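Local coordinates for Endonuclease/exonuclease/phosphatase (Leptotrichia buccalis C-1013-b, PDB 3TEB), which binds magnesium and probably cleaves nucleic acids as a metal-dependent nuclease of the DNase I-like superfamily, at residues Y35-M40 with V97-K102; K104-F109 with V126-N131; D229-N234 with F258-K263; D136-S141 with N167-I172; T29-Q34 with K71-D76. One frame throughout, in Å; residues are numbered along the deposited sequence.

Contact 1 of 5, residues Y35-M40 with V97-K102; sequences YDVIAM and VITRHK
Asp36 O is gripped by two donors where the strands separate: Thr99 OG1 at 3.0 Å, nearly along the C=O axis, and the amide Arg100 N at 3.2 Å. Thr99 OG1 has its own second role, accepting from His101 N in an ST turn that swings the chain back beside Asp36. His101 NE2 then donates to Asp36 OD1 at 2.7 Å, edge-on and on the anti lone pair, with ring and carboxylate only 17° from coplanar. Arg100 comes in differently. Asp36 OD1 sits over one face of its guanidinium, 3.4 Å from Arg100 NH1, so charge alone links them, and NH1 donates to Gln34 O. Further along, Ile38 and Ile98 exchange two backbone hydrogen bonds, while their side chains lie next to each other, CB to CB 4.0 Å. Val37 CG1 meets Val97 CG1 on the other face. This is antiparallel pairing of strands 37-46 and 91-99 within one sheet of the DNase I-like fold.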
# COMPACT_ATOMS: atom_id res chain seq x y z
N TYR A 35 5.50 10.28 8.40
CA TYR A 35 5.42 8.82 8.36
C TYR A 35 6.78 8.17 8.06
O TYR A 35 7.56 8.68 7.27
CB TYR A 35 4.39 8.36 7.33
CG TYR A 35 2.97 8.77 7.63
CD1 TYR A 35 2.28 8.19 8.69
CD2 TYR A 35 2.31 9.71 6.84
CE1 TYR A 35 0.96 8.56 8.97
CE2 TYR A 35 1.01 10.08 7.11
CZ TYR A 35 0.34 9.50 8.18
OH TYR A 35 -0.96 9.86 8.45
N ASP A 36 7.03 7.03 8.69
CA ASP A 36 8.25 6.29 8.43
C ASP A 36 8.16 5.57 7.10
O ASP A 36 9.14 5.51 6.35
CB ASP A 36 8.52 5.27 9.53
CG ASP A 36 8.79 5.92 10.87
OD1 ASP A 36 9.98 5.99 11.26
OD2 ASP A 36 7.82 6.37 11.53
N VAL A 37 6.99 5.02 6.81
CA VAL A 37 6.80 4.24 5.59
C VAL A 37 5.43 4.50 4.97
O VAL A 37 4.41 4.38 5.65
CB VAL A 37 6.97 2.72 5.87
CG1 VAL A 37 6.57 1.89 4.65
CG2 VAL A 37 8.39 2.40 6.31
N ILE A 38 5.40 4.86 3.69
CA ILE A 38 4.13 5.00 2.97
C ILE A 38 4.02 3.91 1.91
O ILE A 38 4.91 3.77 1.06
CB ILE A 38 4.00 6.36 2.30
CG1 ILE A 38 3.98 7.49 3.34
CG2 ILE A 38 2.73 6.42 1.47
CD1 ILE A 38 5.31 8.18 3.53
N ALA A 39 2.94 3.13 1.97
CA ALA A 39 2.70 2.10 0.96
C ALA A 39 1.58 2.58 0.04
O ALA A 39 0.54 3.02 0.50
CB ALA A 39 2.37 0.77 1.61
N MSE A 40 1.80 2.51 -1.27
CA MSE A 40 0.83 3.01 -2.24
C MSE A 40 0.52 2.00 -3.32
O MSE A 40 1.43 1.30 -3.82
CB MSE A 40 1.36 4.28 -2.88
CG MSE A 40 1.29 5.47 -1.97
SE MSE A 40 2.03 7.03 -2.84
CE MSE A 40 3.89 6.42 -2.93
N VAL A 97 6.54 2.33 -2.56
CA VAL A 97 6.77 2.56 -1.14
C VAL A 97 7.61 3.82 -1.05
O VAL A 97 8.58 3.97 -1.78
CB VAL A 97 7.59 1.41 -0.51
CG1 VAL A 97 7.88 1.72 0.94
CG2 VAL A 97 6.86 0.08 -0.62
N ILE A 98 7.22 4.74 -0.19
CA ILE A 98 8.07 5.88 0.14
C ILE A 98 8.61 5.68 1.55
O ILE A 98 7.92 5.13 2.41
CB ILE A 98 7.30 7.21 0.12
CG1 ILE A 98 6.56 7.43 -1.21
CG2 ILE A 98 8.23 8.37 0.43
CD1 ILE A 98 7.43 7.74 -2.41
N THR A 99 9.84 6.13 1.80
CA THR A 99 10.37 5.98 3.15
C THR A 99 11.32 7.08 3.58
O THR A 99 12.06 7.62 2.77
CB THR A 99 10.96 4.55 3.42
OG1 THR A 99 11.42 4.48 4.78
CG2 THR A 99 12.09 4.18 2.46
N ARG A 100 11.24 7.39 4.87
CA ARG A 100 12.14 8.30 5.58
C ARG A 100 13.50 7.67 5.85
O ARG A 100 14.49 8.39 6.06
CB ARG A 100 11.54 8.60 6.94
CG ARG A 100 11.06 9.98 7.17
CD ARG A 100 10.30 10.04 8.48
NE ARG A 100 11.17 9.78 9.63
CZ ARG A 100 10.74 9.44 10.85
NH1 ARG A 100 9.45 9.31 11.11
NH2 ARG A 100 11.62 9.20 11.81
N HIS A 101 13.53 6.34 5.87
CA HIS A 101 14.71 5.56 6.23
C HIS A 101 15.46 5.03 5.04
O HIS A 101 14.87 4.71 4.02
CB HIS A 101 14.29 4.36 7.06
CG HIS A 101 13.55 4.72 8.31
ND1 HIS A 101 14.18 5.29 9.40
CD2 HIS A 101 12.25 4.60 8.64
CE1 HIS A 101 13.28 5.50 10.35
NE2 HIS A 101 12.10 5.10 9.91
N LYS A 102 16.77 4.91 5.18
CA LYS A 102 17.59 4.21 4.20
C LYS A 102 17.37 2.70 4.31
O LYS A 102 16.88 2.23 5.34
CB LYS A 102 19.05 4.59 4.39
CG LYS A 102 19.27 6.04 4.08
CD LYS A 102 20.70 6.50 4.30
CE LYS A 102 20.86 7.91 3.73
NZ LYS A 102 22.11 8.58 4.21
O HOH W 1 7.20 8.02 13.16

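Contact 2 of 5, residues K104-F109 with V126-N131; sequences KAEDEF and VSITIN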
# COMPACT_ATOMS: atom_id res chain seq x y z
N LYS A 104 18.25 -1.72 3.49
CA LYS A 104 19.23 -2.82 3.32
C LYS A 104 18.95 -3.62 2.06
O LYS A 104 19.86 -4.18 1.47
CB LYS A 104 19.22 -3.80 4.51
CG LYS A 104 19.37 -3.18 5.88
CD LYS A 104 20.85 -3.03 6.30
CE LYS A 104 21.33 -4.22 7.18
NZ LYS A 104 22.17 -3.73 8.32
N ALA A 105 17.68 -3.71 1.66
CA ALA A 105 17.25 -4.55 0.54
C ALA A 105 15.99 -3.99 -0.12
O ALA A 105 15.26 -3.21 0.48
CB ALA A 105 17.03 -5.99 0.99
N GLU A 106 15.76 -4.39 -1.36
CA GLU A 106 14.59 -3.96 -2.13
C GLU A 106 14.27 -5.09 -3.08
O GLU A 106 15.15 -5.63 -3.72
CB GLU A 106 14.91 -2.71 -2.95
CG GLU A 106 13.68 -1.97 -3.50
CD GLU A 106 13.26 -2.36 -4.95
OE1 GLU A 106 13.75 -3.38 -5.49
OE2 GLU A 106 12.42 -1.63 -5.55
N ASP A 107 13.00 -5.43 -3.20
CA ASP A 107 12.63 -6.42 -4.19
C ASP A 107 11.36 -6.01 -4.90
O ASP A 107 10.52 -5.31 -4.34
CB ASP A 107 12.48 -7.81 -3.56
CG ASP A 107 12.80 -8.94 -4.54
OD1 ASP A 107 12.82 -8.69 -5.77
OD2 ASP A 107 13.02 -10.09 -4.07
N GLU A 108 11.27 -6.43 -6.16
CA GLU A 108 10.11 -6.23 -7.01
C GLU A 108 9.88 -7.58 -7.64
O GLU A 108 10.78 -8.12 -8.29
CB GLU A 108 10.45 -5.22 -8.10
CG GLU A 108 10.89 -3.88 -7.56
CD GLU A 108 11.66 -3.03 -8.56
OE1 GLU A 108 11.50 -3.24 -9.80
OE2 GLU A 108 12.42 -2.14 -8.12
N PHE A 109 8.69 -8.14 -7.45
CA PHE A 109 8.39 -9.48 -7.98
C PHE A 109 6.90 -9.71 -8.10
O PHE A 109 6.11 -9.01 -7.46
CB PHE A 109 9.01 -10.56 -7.07
CG PHE A 109 8.45 -10.56 -5.68
CD1 PHE A 109 8.87 -9.62 -4.75
CD2 PHE A 109 7.47 -11.46 -5.32
CE1 PHE A 109 8.34 -9.59 -3.48
CE2 PHE A 109 6.94 -11.44 -4.05
CZ PHE A 109 7.38 -10.51 -3.13
N VAL A 126 6.16 -4.69 -4.13
CA VAL A 126 7.40 -4.01 -3.80
C VAL A 126 7.72 -4.25 -2.34
O VAL A 126 6.88 -3.97 -1.47
CB VAL A 126 7.34 -2.51 -4.08
CG1 VAL A 126 8.59 -1.81 -3.60
CG2 VAL A 126 7.21 -2.30 -5.54
N SER A 127 8.91 -4.76 -2.06
CA SER A 127 9.36 -4.92 -0.69
C SER A 127 10.58 -4.07 -0.39
O SER A 127 11.37 -3.75 -1.28
CB SER A 127 9.62 -6.37 -0.33
OG SER A 127 10.86 -6.80 -0.85
N ILE A 128 10.71 -3.72 0.88
CA ILE A 128 11.74 -2.86 1.39
C ILE A 128 12.26 -3.48 2.71
O ILE A 128 11.48 -4.00 3.51
CB ILE A 128 11.17 -1.41 1.50
CG1 ILE A 128 12.12 -0.43 0.84
CG2 ILE A 128 10.77 -0.96 2.90
CD1 ILE A 128 12.25 -0.72 -0.61
N THR A 129 13.58 -3.48 2.91
CA THR A 129 14.11 -3.90 4.21
C THR A 129 14.78 -2.73 4.95
O THR A 129 15.75 -2.15 4.46
CB THR A 129 15.06 -5.13 4.08
OG1 THR A 129 14.40 -6.14 3.33
CG2 THR A 129 15.40 -5.71 5.44
N ILE A 130 14.24 -2.39 6.11
CA ILE A 130 14.80 -1.34 6.95
C ILE A 130 15.38 -1.99 8.16
O ILE A 130 14.74 -2.84 8.79
CB ILE A 130 13.74 -0.38 7.51
CG1 ILE A 130 12.65 -0.03 6.48
CG2 ILE A 130 14.40 0.85 8.14
CD1 ILE A 130 12.87 1.25 5.74
N ASN A 131 16.59 -1.58 8.51
CA ASN A 131 17.15 -1.89 9.80
C ASN A 131 16.68 -0.83 10.79
O ASN A 131 16.98 0.35 10.65
CB ASN A 131 18.67 -1.92 9.73
CG ASN A 131 19.30 -2.31 11.04
OD1 ASN A 131 20.05 -1.54 11.63
ND2 ASN A 131 18.97 -3.49 11.53
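With chi1 at -165°, Glu106 turns CG to the far side from its own amide nitrogen, and Ile128, with chi1 at -130°, brings CD1 round to meet it; Glu106 CG and Ile128 CD1 end up 3.5 Å apart. The aliphatic part of the acid thus lies across the end of the isoleucine. On the other face, Ser127 holds OG between its backbone N and carbonyl carbon (chi1 78°), which carries the hydroxyl to 3.3 Å from Asp107 CB. The Asp107 carboxylate leads away from the neighbouring strand and forms a salt bridge through OD2 with Arg164. Thr129 continues the same face, its OG1 3.5 Å from Ala105 CB.

The backbones run antiparallel. Asp107 and Ser127 form a hydrogen-bonded pair, Ser127 N giving to Asp107 O at 2.8 Å and Asp107 N to Ser127 O at 3.0 Å. At the start of the segment, Lys104 N donates to Thr129 O at 2.7 Å, and the lysine CG lies alongside Asn131 CB. The face with Val126 and Ile128 is turned to strands 78-84 and 91-99, where Val126 touches Val95 and Val97. Strand 105-110 pairs with 124-132 alone in this chain, which makes it an edge strand of one of the two sheets packed face to face in the DNase I-like alpha/beta sandwich.

Contact 3 of 5, residues D229-N234 with F258-K263; sequences DYIFSN and FGIEVK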
# COMPACT_ATOMS: atom_id res chain seq x y z
N ASP A 229 -8.92 -2.48 2.57
CA ASP A 229 -7.49 -2.20 2.72
C ASP A 229 -7.03 -2.67 4.10
O ASP A 229 -7.80 -2.63 5.07
CB ASP A 229 -7.23 -0.70 2.57
CG ASP A 229 -7.64 -0.16 1.19
OD1 ASP A 229 -8.86 0.07 0.96
OD2 ASP A 229 -6.73 0.08 0.36
N TYR A 230 -5.78 -3.12 4.20
CA TYR A 230 -5.28 -3.64 5.47
C TYR A 230 -3.81 -3.36 5.72
O TYR A 230 -3.07 -2.97 4.83
CB TYR A 230 -5.45 -5.16 5.54
CG TYR A 230 -6.84 -5.67 5.33
CD1 TYR A 230 -7.69 -5.88 6.41
CD2 TYR A 230 -7.31 -5.98 4.05
CE1 TYR A 230 -8.97 -6.37 6.23
CE2 TYR A 230 -8.59 -6.47 3.86
CZ TYR A 230 -9.41 -6.66 4.95
OH TYR A 230 -10.68 -7.15 4.76
N ILE A 231 -3.41 -3.58 6.97
CA ILE A 231 -2.01 -3.71 7.32
C ILE A 231 -1.86 -4.99 8.16
O ILE A 231 -2.27 -5.04 9.32
CB ILE A 231 -1.48 -2.44 8.00
CG1 ILE A 231 -1.32 -1.34 6.96
CG2 ILE A 231 -0.12 -2.69 8.64
CD1 ILE A 231 -1.33 0.04 7.51
N PHE A 232 -1.30 -6.03 7.55
CA PHE A 232 -1.09 -7.32 8.19
C PHE A 232 0.34 -7.44 8.69
O PHE A 232 1.23 -6.69 8.26
CB PHE A 232 -1.36 -8.47 7.22
CG PHE A 232 -2.78 -8.56 6.75
CD1 PHE A 232 -3.80 -8.86 7.65
CD2 PHE A 232 -3.10 -8.38 5.42
CE1 PHE A 232 -5.13 -8.94 7.22
CE2 PHE A 232 -4.41 -8.46 4.98
CZ PHE A 232 -5.43 -8.74 5.88
N SER A 233 0.56 -8.41 9.56
CA SER A 233 1.83 -8.65 10.20
C SER A 233 2.03 -10.16 10.28
O SER A 233 1.05 -10.90 10.40
CB SER A 233 1.78 -8.06 11.61
OG SER A 233 3.06 -7.99 12.19
N ASN A 234 3.28 -10.63 10.21
CA ASN A 234 3.56 -12.07 10.35
C ASN A 234 3.82 -12.45 11.79
O ASN A 234 3.97 -13.63 12.11
CB ASN A 234 4.75 -12.49 9.49
CG ASN A 234 6.05 -11.84 9.92
OD1 ASN A 234 6.07 -10.74 10.48
ND2 ASN A 234 7.16 -12.51 9.64
N PHE A 258 -10.11 5.27 1.06
CA PHE A 258 -9.46 6.02 2.14
C PHE A 258 -8.20 5.28 2.57
O PHE A 258 -8.02 4.08 2.28
CB PHE A 258 -10.38 6.21 3.34
CG PHE A 258 -11.78 6.60 2.99
CD1 PHE A 258 -12.05 7.54 2.00
CD2 PHE A 258 -12.85 6.04 3.69
CE1 PHE A 258 -13.35 7.90 1.69
CE2 PHE A 258 -14.16 6.39 3.39
CZ PHE A 258 -14.41 7.32 2.39
N GLY A 259 -7.31 5.99 3.26
CA GLY A 259 -6.05 5.39 3.69
C GLY A 259 -6.11 4.91 5.13
O GLY A 259 -6.96 5.36 5.90
N ILE A 260 -5.21 3.99 5.48
CA ILE A 260 -5.07 3.52 6.85
C ILE A 260 -3.76 4.00 7.40
O ILE A 260 -2.72 3.97 6.73
CB ILE A 260 -5.12 1.97 6.96
CG1 ILE A 260 -6.49 1.44 6.57
CG2 ILE A 260 -4.80 1.51 8.37
CD1 ILE A 260 -6.49 -0.03 6.35
N GLU A 261 -3.82 4.43 8.65
CA GLU A 261 -2.73 5.06 9.33
C GLU A 261 -2.58 4.33 10.67
O GLU A 261 -3.49 4.33 11.50
CB GLU A 261 -3.10 6.52 9.50
CG GLU A 261 -2.16 7.35 10.34
CD GLU A 261 -2.84 8.59 10.94
OE1 GLU A 261 -2.13 9.38 11.61
OE2 GLU A 261 -4.08 8.78 10.75
N VAL A 262 -1.43 3.69 10.87
CA VAL A 262 -1.21 2.79 12.00
C VAL A 262 0.03 3.20 12.79
O VAL A 262 1.06 3.55 12.20
CB VAL A 262 -1.06 1.33 11.49
CG1 VAL A 262 -0.47 0.43 12.53
CG2 VAL A 262 -2.40 0.77 11.06
N LYS A 263 -0.07 3.16 14.12
CA LYS A 263 1.08 3.43 14.98
C LYS A 263 1.57 2.16 15.73
O LYS A 263 0.81 1.53 16.45
CB LYS A 263 0.76 4.57 15.95
CG LYS A 263 1.99 5.16 16.65
CD LYS A 263 1.59 6.09 17.79
CE LYS A 263 2.68 6.12 18.87
NZ LYS A 263 2.14 6.55 20.20
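Strands 229-233 and 259-263 run in roughly the same direction, 26° apart, with their axes no closer than 7.5 Å and no hydrogen bond between them. They belong to the two facing sheets of the beta sandwich, and what joins them is side chains interleaving in its core. Ile231 and Ile260 run by one another from opposite sheets, Ile231 CD1 stopping 3.9 Å from Ile260 CG2. Ile260 keeps CG1 beside its backbone N (chi1 -66°) and then extends, which carries CD1 over to Asp229, 3.9 Å from the aspartate CB. Thr8 of strand 4-10 touches both isoleucines, and Ile6 of the same strand touches Ile231. At the upstream end the core gives way to polar groups: Asp229 OD1 accepts from His257 ND1 and Thr211 OG1, an aspartate-histidine pair consistent with that of DNase I-like nucleases. The Asp229 side chain lies about 9 Å from the bound magnesium ion and about 8 Å from that of Glu42, a magnesium-binding residue. Downstream, the apolar wedge finishes at Val262, whose CG2, held beside its backbone N, rests 3.8 Å from Ile231 CD1.

Contact 4 of 5, residues D136-S141 with N167-I172; sequences DIEFYS and NSNLKI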
# COMPACT_ATOMS: atom_id res chain seq x y z
N ASP A 136 15.81 -6.14 11.62
CA ASP A 136 15.46 -5.99 10.20
C ASP A 136 13.96 -6.22 9.98
O ASP A 136 13.43 -7.28 10.33
CB ASP A 136 16.29 -6.93 9.32
CG ASP A 136 17.74 -6.47 9.14
OD1 ASP A 136 18.12 -5.43 9.72
OD2 ASP A 136 18.49 -7.15 8.41
N ILE A 137 13.30 -5.21 9.41
CA ILE A 137 11.86 -5.27 9.10
C ILE A 137 11.63 -5.18 7.60
O ILE A 137 12.23 -4.35 6.93
CB ILE A 137 11.06 -4.14 9.80
CG1 ILE A 137 11.37 -4.09 11.31
CG2 ILE A 137 9.56 -4.32 9.59
CD1 ILE A 137 11.05 -2.76 11.97
N GLU A 138 10.77 -6.05 7.09
CA GLU A 138 10.43 -6.05 5.67
C GLU A 138 9.03 -5.53 5.48
O GLU A 138 8.10 -6.02 6.11
CB GLU A 138 10.54 -7.45 5.09
CG GLU A 138 11.97 -7.96 5.06
CD GLU A 138 12.06 -9.45 4.80
OE1 GLU A 138 11.06 -10.05 4.38
OE2 GLU A 138 13.15 -10.02 5.02
N PHE A 139 8.89 -4.52 4.62
CA PHE A 139 7.61 -3.88 4.32
C PHE A 139 7.17 -4.24 2.91
O PHE A 139 7.97 -4.20 1.99
CB PHE A 139 7.74 -2.37 4.46
CG PHE A 139 7.89 -1.90 5.87
CD1 PHE A 139 6.77 -1.68 6.67
CD2 PHE A 139 9.15 -1.68 6.41
CE1 PHE A 139 6.90 -1.26 8.01
CE2 PHE A 139 9.30 -1.24 7.74
CZ PHE A 139 8.17 -1.03 8.54
N TYR A 140 5.92 -4.64 2.74
CA TYR A 140 5.46 -5.08 1.42
C TYR A 140 4.23 -4.30 1.02
O TYR A 140 3.27 -4.25 1.77
CB TYR A 140 5.10 -6.57 1.44
CG TYR A 140 6.25 -7.51 1.64
CD1 TYR A 140 6.74 -8.26 0.57
CD2 TYR A 140 6.84 -7.69 2.89
CE1 TYR A 140 7.81 -9.15 0.74
CE2 TYR A 140 7.90 -8.57 3.08
CZ TYR A 140 8.38 -9.30 2.00
OH TYR A 140 9.43 -10.18 2.18
N SER A 141 4.27 -3.70 -0.17
CA SER A 141 3.12 -2.97 -0.72
C SER A 141 2.36 -3.86 -1.68
O SER A 141 2.90 -4.29 -2.69
CB SER A 141 3.60 -1.71 -1.43
OG SER A 141 2.50 -0.90 -1.79
N ASN A 167 13.72 -16.06 6.15
CA ASN A 167 14.32 -15.63 7.41
C ASN A 167 13.23 -15.51 8.44
O ASN A 167 12.05 -15.69 8.14
CB ASN A 167 15.08 -14.31 7.25
CG ASN A 167 14.20 -13.16 6.69
OD1 ASN A 167 12.97 -13.25 6.62
ND2 ASN A 167 14.86 -12.08 6.30
N SER A 168 13.61 -15.19 9.67
CA SER A 168 12.61 -14.96 10.70
C SER A 168 12.53 -13.47 10.99
O SER A 168 12.65 -13.04 12.13
CB SER A 168 12.91 -15.79 11.95
OG SER A 168 14.28 -15.73 12.25
N ASN A 169 12.32 -12.70 9.93
CA ASN A 169 12.16 -11.26 10.03
C ASN A 169 10.72 -10.87 10.24
O ASN A 169 9.82 -11.56 9.77
CB ASN A 169 12.68 -10.59 8.77
CG ASN A 169 14.12 -10.21 8.87
OD1 ASN A 169 14.78 -10.57 9.83
ND2 ASN A 169 14.62 -9.47 7.89
N LEU A 170 10.51 -9.75 10.92
CA LEU A 170 9.19 -9.16 10.97
C LEU A 170 8.84 -8.69 9.57
O LEU A 170 9.58 -7.92 8.95
CB LEU A 170 9.13 -7.99 11.96
CG LEU A 170 7.87 -7.14 12.01
CD1 LEU A 170 6.66 -7.96 12.40
CD2 LEU A 170 8.07 -6.00 12.99
N LYS A 171 7.73 -9.21 9.07
CA LYS A 171 7.24 -8.86 7.75
C LYS A 171 5.96 -8.08 7.93
O LYS A 171 5.02 -8.58 8.58
CB LYS A 171 7.02 -10.11 6.91
CG LYS A 171 8.31 -10.72 6.43
CD LYS A 171 8.18 -12.11 5.87
CE LYS A 171 9.58 -12.66 5.68
NZ LYS A 171 9.68 -13.75 4.71
N ILE A 172 5.93 -6.86 7.42
CA ILE A 172 4.72 -6.02 7.47
C ILE A 172 4.20 -5.80 6.06
O ILE A 172 4.92 -5.36 5.16
CB ILE A 172 4.91 -4.72 8.26
CG1 ILE A 172 5.02 -5.06 9.75
CG2 ILE A 172 3.75 -3.78 8.04
CD1 ILE A 172 5.59 -3.97 10.59
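This is a buried pairing of two parallel strands, 135-143 and 170-174, next to each other in one sheet of the sandwich. Along the parallel ladder the donor alternates between the strands: Leu170 O receives Glu138 N at 2.9 Å, Glu138 O receives Ile172 N at 2.7 Å, and Ile172 O receives Tyr140 N, also at 2.7 Å. On the face turned to the core, Phe139 and Ile172 lie next to each other, Phe139 CD1 3.9 Å from Ile172 CB, and Ile137 CG2 touches both Leu170 CD2 and Ile172 CD1. Ile6 of strand 4-10 packs onto Phe139 and Ile172 from the opposite layer. Between the two strands the chain passes through helix 154-162, making a beta-alpha-beta crossover, and the other face carries its polar cluster. There Glu138 stretches out to the loop that leads into the second strand. Glu138 OE2 takes Asn167 ND2 at 3.0 Å, nearly straight (169°) and in the amide plane, and Asn169 ND2 at 3.3 Å, which descends from above the carboxylate plane on the same face. Tyr140 OH donates to Glu138 OE1 at 2.7 Å, and Thr165 OG1 bonds to that oxygen as well. With both oxygens engaged, the buried carboxylate has its rotation fixed. Lys171 runs alongside, but its salt bridge to Glu138 OE1 is long; Lys171 NZ bonds instead to the carbonyls of Leu162 and Thr165.

Contact 5 of 5, residues T29-Q34 with K71-D76; sequences TIAEKQ and KYTDTD
Gln34 reaches across to Thr73 and Thr75 from just past the end of helix 19-33. From CB the chain sets off beside its own backbone N (chi1 -73°), and at CG it bends (chi2 -65°), folding the amide back along the helix end and toward the 71-76 loop. Gln34 CD stands 3.8 Å from Thr75 OG1. Beyond it the two branches of the amide part company. Gln34 OE1 accepts from Thr75 OG1 at 3.1 Å, the hydroxyl approaching the carbonyl from the side and tilted from its plane. Gln34 NE2 turns inward and donates to Ala31 O at 2.8 Å, that oxygen lying close to the amide plane, while the Thr73 methyl, CG2, sits against the same nitrogen. With one bond on each side, the amide cannot easily rotate. One turn back, Ala31 faces the loop directly: Ala31 CB is 3.7 Å from Tyr72 CB and also touches Thr73 OG1. The Tyr72 ring leads off, and its OH bonds to Asp24 OD1 on the same helix 19-33. Ala31 also meets Leu69 of helix 61-69, so the loop extends the packing between the two helices. Gln34 itself has positive phi, 61°, the left-handed backbone turn commonly found where an alpha helix ends, and here its side chain takes up a carbonyl of the last turn before the chain enters strand 37-46.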
# COMPACT_ATOMS: atom_id res chain seq x y z
N THR A 29 0.03 16.26 4.21
CA THR A 29 -0.27 15.38 5.32
C THR A 29 0.98 14.61 5.68
O THR A 29 1.43 14.68 6.81
CB THR A 29 -1.39 14.38 4.97
OG1 THR A 29 -2.52 15.08 4.42
CG2 THR A 29 -1.82 13.59 6.21
N ILE A 30 1.53 13.87 4.72
CA ILE A 30 2.77 13.14 4.92
C ILE A 30 3.79 14.06 5.59
O ILE A 30 4.48 13.65 6.53
CB ILE A 30 3.30 12.57 3.60
CG1 ILE A 30 2.30 11.53 3.05
CG2 ILE A 30 4.69 11.97 3.78
CD1 ILE A 30 2.66 10.93 1.69
N ALA A 31 3.85 15.31 5.14
CA ALA A 31 4.76 16.31 5.69
C ALA A 31 4.57 16.57 7.19
O ALA A 31 5.55 16.61 7.93
CB ALA A 31 4.67 17.59 4.91
N GLU A 32 3.33 16.74 7.63
CA GLU A 32 3.03 17.00 9.04
C GLU A 32 3.33 15.78 9.88
O GLU A 32 3.95 15.88 10.94
CB GLU A 32 1.56 17.35 9.27
CG GLU A 32 1.03 18.61 8.57
CD GLU A 32 -0.51 18.77 8.74
OE1 GLU A 32 -1.14 17.84 9.31
OE2 GLU A 32 -1.08 19.81 8.31
N LYS A 33 2.89 14.62 9.39
CA LYS A 33 2.88 13.39 10.17
C LYS A 33 4.22 12.68 10.22
O LYS A 33 4.52 11.94 11.17
CB LYS A 33 1.76 12.46 9.67
CG LYS A 33 0.39 13.05 9.95
CD LYS A 33 -0.59 12.04 10.50
CE LYS A 33 -1.60 12.71 11.43
NZ LYS A 33 -2.89 11.95 11.48
N GLN A 34 5.04 12.94 9.20
CA GLN A 34 6.40 12.41 9.12
C GLN A 34 6.43 10.90 9.11
O GLN A 34 7.29 10.30 9.73
CB GLN A 34 7.26 12.96 10.28
CG GLN A 34 7.65 14.42 10.13
CD GLN A 34 8.56 14.64 8.94
OE1 GLN A 34 9.59 13.98 8.80
NE2 GLN A 34 8.18 15.57 8.07
N LYS A 71 8.27 20.34 -1.06
CA LYS A 71 7.80 21.72 -0.92
C LYS A 71 7.48 22.02 0.53
O LYS A 71 7.52 23.17 0.95
CB LYS A 71 6.51 21.86 -1.72
CG LYS A 71 6.45 22.96 -2.75
CD LYS A 71 5.22 22.71 -3.62
CE LYS A 71 5.22 23.58 -4.87
NZ LYS A 71 4.54 22.86 -5.98
N TYR A 72 7.16 20.98 1.29
CA TYR A 72 6.66 21.13 2.65
C TYR A 72 7.55 20.56 3.76
O TYR A 72 7.30 20.81 4.92
CB TYR A 72 5.24 20.55 2.77
CG TYR A 72 4.25 21.14 1.78
CD1 TYR A 72 3.85 22.47 1.88
CD2 TYR A 72 3.72 20.37 0.75
CE1 TYR A 72 2.96 23.03 0.96
CE2 TYR A 72 2.82 20.91 -0.18
CZ TYR A 72 2.45 22.24 -0.06
OH TYR A 72 1.56 22.80 -0.95
N THR A 73 8.59 19.79 3.39
CA THR A 73 9.49 19.16 4.37
C THR A 73 10.90 19.12 3.84
O THR A 73 11.10 18.94 2.64
CB THR A 73 9.14 17.69 4.64
OG1 THR A 73 7.74 17.57 4.86
CG2 THR A 73 9.85 17.17 5.86
N ASP A 74 11.86 19.26 4.75
CA ASP A 74 13.26 19.07 4.45
C ASP A 74 13.66 17.60 4.49
O ASP A 74 14.69 17.23 3.92
CB ASP A 74 14.14 19.86 5.43
CG ASP A 74 14.16 21.36 5.13
OD1 ASP A 74 13.60 21.77 4.09
OD2 ASP A 74 14.74 22.13 5.95
N THR A 75 12.86 16.78 5.15
CA THR A 75 13.15 15.35 5.33
C THR A 75 13.31 14.60 4.01
O THR A 75 12.44 14.66 3.13
CB THR A 75 12.08 14.65 6.19
OG1 THR A 75 12.04 15.25 7.49
CG2 THR A 75 12.39 13.19 6.35
N ASP A 76 14.44 13.90 3.88
CA ASP A 76 14.71 13.09 2.70
C ASP A 76 13.77 11.90 2.63
O ASP A 76 13.72 11.07 3.55
CB ASP A 76 16.17 12.60 2.69
CG ASP A 76 17.18 13.74 2.50
OD1 ASP A 76 16.83 14.76 1.84
OD2 ASP A 76 18.33 13.62 3.00

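Along the chain contact 5 opens first and interlocks with contact 1, since their segments alternate; contacts 2, 4 and 3 then close in that order. Contact 1 lies in one sheet of the sandwich and contacts 2 and 4 in the other, where strands 124-132 and 135-143 are neighbours and the contact centres are about 9 Å apart. Contact 3 bridges the two layers, joined to contact 4 by Asn234 and Lys171. Contact 5 sits outermost, about 25 Å from contact 4 between centres, with helix 19-33 leading into strand 37-46. That strand continues to Glu42, and Asp256 precedes strand 259-264; both are magnesium-binding residues, so contacts 1 and 3 lie nearest the metal site.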